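Local coordinates for protein Rho-class glutathione S-transferase (Laternula elliptica, PDB 3QAV) that probably transfers glutathione to electrophilic substrates, as a cytosolic member of the glutathione S-transferase superfamily, at residues Met217-Pro220 and Thr221-Lys224; Phe210-Tyr213 and Asn214-Asp218. All blocks are in the same frame, centred on the assembly; numbering follows the deposited sequence.

Contact 1 (Met217-Pro220 and Thr221-Lys224); sequences MDRP and TIVK
The carbonyl oxygen R219 O is gripped by two backbone amides of the turn that follows: V223 N reaches it at 3.1 Å in a nearly straight bond, and I222 N adds a weak, bent one. K224 N closes the next turn on P220 O at 3.0 Å, and a water donating to that same oxygen accepts from K224 NZ at 2.7 Å, drawing the lysine tip back over the helix start. R219 is the N-cap of helix 220-224, and P220 suits the first turn, where its missing N-H costs no bond. With CG trans to the backbone N (chi1 -162°), the R219 chain runs extended beside T221, and its CD lies 3.5 Å from I222 CD1, which sits at the guanidinium edge. NE forms a salt bridge with E47 of helix 36-47, T221 OG1 hydrogen-bonds the same carboxylate, and the guanidinium makes a cation-pi contact with F181. A leucine in place of R219 would probably leave E47 without its charged mate and deprive F181 of its cation. Branched I222 fills the buried side: its CG2 meets M217 SD at 4.2 Å, the two side chains crossing at about a right angle, with F189 of helix 183-197 touching both.

Contact 2 (Phe210-Tyr213 and Asn214-Asp218); sequences FKYY and NMMMD
M217 N donates to Y213 O at 2.8 Å and M216 N to Y212 O at 2.9 Å, the latter bond nearly straight at 171°; N214 to F210 and M215 to K211 complete four successive i to i+4 bonds of an alpha-helix. This spacing sets each aromatic residue one turn before the side chain that covers it. Y213 and M217 lie side by side, pointing the same way, and M217 CG stands 3.5 Å from the centroid of the Y213 ring in a CH-pi contact over one face. The M217 bend at chi2 (-63°) carries SD obliquely past the ring toward Y213 OH in a Met-aromatic contact, and the turn at chi3 (-80°) brings CE beside that hydroxyl. Y212 and M216 repeat the pairing at a slant: M216 CG lies over the face of the Y212 ring, 3.8 Å from its centroid, while M216 CE curls round to 3.2 Å from Y212 OH. Unbranched and flexible, methionine suits both places, since it can follow a flat ring along its length. M215, by contrast, brings only its terminal methyl to Y212, with M215 CE 3.9 Å from Y212 CD1. At the other end N214 OD1 sits over the F210 face toward its rim, 3.1 Å from F210 CE1, the amide plane steeply inclined to the ring. Helix 183-197 packs against the side of helix 207-217 that carries Y212, Y213 and M216: its D185 takes a hydrogen bond with Y212 OH, F188 meets the Y212 ring, and F189 touches both Y213 and M216.

Contact 2 comes first along the chain, on helix 207-217, and contact 1 overlaps its end and carries the chain out of that helix into the short helix 220-224. They share M217 and D218, their centres lie about 10 Å apart, and they touch where I222 CB packs 3.3 Å from M216 O. Each is centred about 14 Å from the centre of the chain, on the same side of it. Both rest on helix 183-197, but contact 1 also reaches helix 36-47 of the N-terminal, glutathione-binding domain. The continuous segment thus runs from the all-helical C-terminal domain to the interface between the two domains, away from the glutathione site.

Contact 1 (Met217-Pro220 and Thr221-Lys224)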
loop_
_atom_site.group_PDB
_atom_site.type_symbol
_atom_site.label_atom_id
_atom_site.label_comp_id
_atom_site.label_asym_id
_atom_site.label_seq_id
_atom_site.Cartn_x
_atom_site.Cartn_y
_atom_site.Cartn_z
ATOM N N MET A 217 6.741 -22.414 6.367
ATOM C CA MET A 217 7.353 -22.499 7.697
ATOM C C MET A 217 8.549 -23.440 7.727
ATOM O O MET A 217 9.336 -23.415 8.670
ATOM C CB MET A 217 6.335 -22.970 8.730
ATOM C CG MET A 217 5.470 -21.864 9.279
ATOM S SD MET A 217 6.441 -20.640 10.166
ATOM C CE MET A 217 6.666 -21.489 11.748
ATOM N N ASP A 218 8.671 -24.279 6.705
ATOM C CA ASP A 218 9.786 -25.207 6.621
ATOM C C ASP A 218 10.893 -24.650 5.716
ATOM O O ASP A 218 11.979 -25.211 5.631
ATOM C CB ASP A 218 9.300 -26.575 6.119
ATOM C CG ASP A 218 8.529 -27.356 7.192
ATOM O OD1 ASP A 218 9.082 -27.548 8.298
ATOM O OD2 ASP A 218 7.378 -27.786 6.937
ATOM N N ARG A 219 10.618 -23.533 5.054
ATOM C CA ARG A 219 11.595 -22.899 4.180
ATOM C C ARG A 219 12.680 -22.269 5.062
ATOM O O ARG A 219 12.394 -21.430 5.913
ATOM C CB ARG A 219 10.889 -21.840 3.332
ATOM C CG ARG A 219 11.639 -21.394 2.094
ATOM C CD ARG A 219 10.809 -20.366 1.316
ATOM N NE ARG A 219 11.573 -19.793 0.215
ATOM C CZ ARG A 219 11.740 -20.376 -0.965
ATOM N NH1 ARG A 219 12.467 -19.774 -1.898
ATOM N NH2 ARG A 219 11.164 -21.546 -1.217
ATOM N N PRO A 220 13.949 -22.668 4.866
ATOM C CA PRO A 220 15.066 -22.142 5.661
ATOM C C PRO A 220 15.129 -20.632 5.906
ATOM O O PRO A 220 15.430 -20.204 7.024
ATOM C CB PRO A 220 16.301 -22.684 4.934
ATOM C CG PRO A 220 15.814 -22.937 3.537
ATOM C CD PRO A 220 14.446 -23.500 3.755
ATOM N N THR A 221 14.846 -19.826 4.882
ATOM C CA THR A 221 14.885 -18.373 5.037
ATOM C C THR A 221 13.809 -17.864 5.993
ATOM O O THR A 221 14.008 -16.857 6.678
ATOM C CB THR A 221 14.709 -17.650 3.682
ATOM O OG1 THR A 221 13.478 -18.063 3.074
ATOM C CG2 THR A 221 15.871 -17.966 2.748
ATOM N N ILE A 222 12.663 -18.542 6.022
ATOM C CA ILE A 222 11.576 -18.150 6.910
ATOM C C ILE A 222 11.958 -18.565 8.329
ATOM O O ILE A 222 11.749 -17.812 9.278
ATOM C CB ILE A 222 10.213 -18.826 6.530
ATOM C CG1 ILE A 222 9.543 -18.093 5.356
ATOM C CG2 ILE A 222 9.247 -18.760 7.709
ATOM C CD1 ILE A 222 10.217 -18.290 4.030
ATOM N N VAL A 223 12.517 -19.764 8.468
ATOM C CA VAL A 223 12.939 -20.250 9.778
ATOM C C VAL A 223 13.904 -19.245 10.395
ATOM O O VAL A 223 13.811 -18.929 11.581
ATOM C CB VAL A 223 13.659 -21.616 9.673
ATOM C CG1 VAL A 223 14.178 -22.039 11.045
ATOM C CG2 VAL A 223 12.706 -22.659 9.130
ATOM N N LYS A 224 14.824 -18.746 9.571
ATOM C CA LYS A 224 15.824 -17.777 10.003
ATOM C C LYS A 224 15.245 -16.411 10.375
ATOM O O LYS A 224 15.846 -15.662 11.144
ATOM C CB LYS A 224 16.865 -17.566 8.900
ATOM C CG LYS A 224 17.678 -18.792 8.538
ATOM C CD LYS A 224 18.786 -18.433 7.542
ATOM C CE LYS A 224 19.821 -19.545 7.419
ATOM N NZ LYS A 224 19.211 -20.832 6.985
HETATM O O HOH W 1 17.306 -21.857 8.591
#

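Contact 2 (Phe210-Tyr213 and Asn214-Asp218)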
loop_
_atom_site.group_PDB
_atom_site.type_symbol
_atom_site.label_atom_id
_atom_site.label_comp_id
_atom_site.label_asym_id
_atom_site.label_seq_id
_atom_site.Cartn_x
_atom_site.Cartn_y
_atom_site.Cartn_z
ATOM N N PHE A 210 -3.353 -23.241 4.899
ATOM C CA PHE A 210 -2.667 -24.006 5.936
ATOM C C PHE A 210 -1.499 -24.782 5.336
ATOM O O PHE A 210 -0.404 -24.803 5.895
ATOM C CB PHE A 210 -3.641 -24.973 6.607
ATOM C CG PHE A 210 -3.033 -25.777 7.723
ATOM C CD1 PHE A 210 -2.814 -27.144 7.576
ATOM C CD2 PHE A 210 -2.708 -25.170 8.937
ATOM C CE1 PHE A 210 -2.284 -27.900 8.623
ATOM C CE2 PHE A 210 -2.178 -25.917 9.989
ATOM C CZ PHE A 210 -1.968 -27.286 9.830
ATOM N N LYS A 211 -1.743 -25.419 4.197
ATOM C CA LYS A 211 -0.720 -26.186 3.498
ATOM C C LYS A 211 0.402 -25.240 3.066
ATOM O O LYS A 211 1.588 -25.578 3.139
ATOM C CB LYS A 211 -1.348 -26.867 2.280
ATOM C CG LYS A 211 -0.384 -27.600 1.370
ATOM C CD LYS A 211 -1.145 -28.234 0.210
ATOM C CE LYS A 211 -0.216 -28.972 -0.737
ATOM N NZ LYS A 211 -0.959 -29.642 -1.840
ATOM N N TYR A 212 0.009 -24.051 2.616
ATOM C CA TYR A 212 0.958 -23.030 2.180
ATOM C C TYR A 212 1.792 -22.609 3.384
ATOM O O TYR A 212 3.014 -22.527 3.308
ATOM C CB TYR A 212 0.209 -21.816 1.619
ATOM C CG TYR A 212 1.100 -20.622 1.308
ATOM C CD1 TYR A 212 1.917 -20.603 0.178
ATOM C CD2 TYR A 212 1.130 -19.515 2.159
ATOM C CE1 TYR A 212 2.740 -19.506 -0.096
ATOM C CE2 TYR A 212 1.943 -18.422 1.900
ATOM C CZ TYR A 212 2.741 -18.419 0.776
ATOM O OH TYR A 212 3.534 -17.326 0.519
ATOM N N TYR A 213 1.118 -22.357 4.499
ATOM C CA TYR A 213 1.787 -21.951 5.726
ATOM C C TYR A 213 2.815 -22.988 6.177
ATOM O O TYR A 213 3.943 -22.648 6.527
ATOM C CB TYR A 213 0.764 -21.747 6.840
ATOM C CG TYR A 213 1.400 -21.441 8.174
ATOM C CD1 TYR A 213 1.959 -20.193 8.428
ATOM C CD2 TYR A 213 1.464 -22.407 9.177
ATOM C CE1 TYR A 213 2.565 -19.911 9.640
ATOM C CE2 TYR A 213 2.072 -22.133 10.400
ATOM C CZ TYR A 213 2.619 -20.881 10.622
ATOM O OH TYR A 213 3.230 -20.594 11.813
ATOM N N ASN A 214 2.412 -24.252 6.183
ATOM C CA ASN A 214 3.308 -25.327 6.593
ATOM C C ASN A 214 4.525 -25.415 5.688
ATOM O O ASN A 214 5.646 -25.537 6.169
ATOM C CB ASN A 214 2.564 -26.666 6.594
ATOM C CG ASN A 214 1.688 -26.835 7.814
ATOM O OD1 ASN A 214 0.700 -27.561 7.785
ATOM N ND2 ASN A 214 2.055 -26.172 8.901
ATOM N N MET A 215 4.306 -25.361 4.379
ATOM C CA MET A 215 5.424 -25.432 3.447
ATOM C C MET A 215 6.398 -24.288 3.703
ATOM O O MET A 215 7.605 -24.500 3.829
ATOM C CB MET A 215 4.946 -25.348 1.996
ATOM C CG MET A 215 6.064 -24.952 1.033
ATOM S SD MET A 215 5.545 -24.732 -0.668
ATOM C CE MET A 215 4.765 -23.102 -0.585
ATOM N N MET A 216 5.858 -23.077 3.770
ATOM C CA MET A 216 6.668 -21.885 3.990
ATOM C C MET A 216 7.400 -21.904 5.330
ATOM O O MET A 216 8.544 -21.460 5.417
ATOM C CB MET A 216 5.786 -20.640 3.881
ATOM C CG MET A 216 5.294 -20.364 2.471
ATOM S SD MET A 216 6.605 -19.778 1.349
ATOM C CE MET A 216 6.462 -17.989 1.582
ATOM N N MET A 217 6.741 -22.414 6.367
ATOM C CA MET A 217 7.353 -22.499 7.697
ATOM C C MET A 217 8.549 -23.440 7.727
ATOM O O MET A 217 9.336 -23.415 8.670
ATOM C CB MET A 217 6.335 -22.970 8.730
ATOM C CG MET A 217 5.470 -21.864 9.279
ATOM S SD MET A 217 6.441 -20.640 10.166
ATOM C CE MET A 217 6.666 -21.489 11.748
ATOM N N ASP A 218 8.671 -24.279 6.705
ATOM C CA ASP A 218 9.786 -25.207 6.621
ATOM C C ASP A 218 10.893 -24.650 5.716
ATOM O O ASP A 218 11.979 -25.211 5.631
ATOM C CB ASP A 218 9.300 -26.575 6.119
ATOM C CG ASP A 218 8.529 -27.356 7.192
ATOM O OD1 ASP A 218 9.082 -27.548 8.298
ATOM O OD2 ASP A 218 7.378 -27.786 6.937
#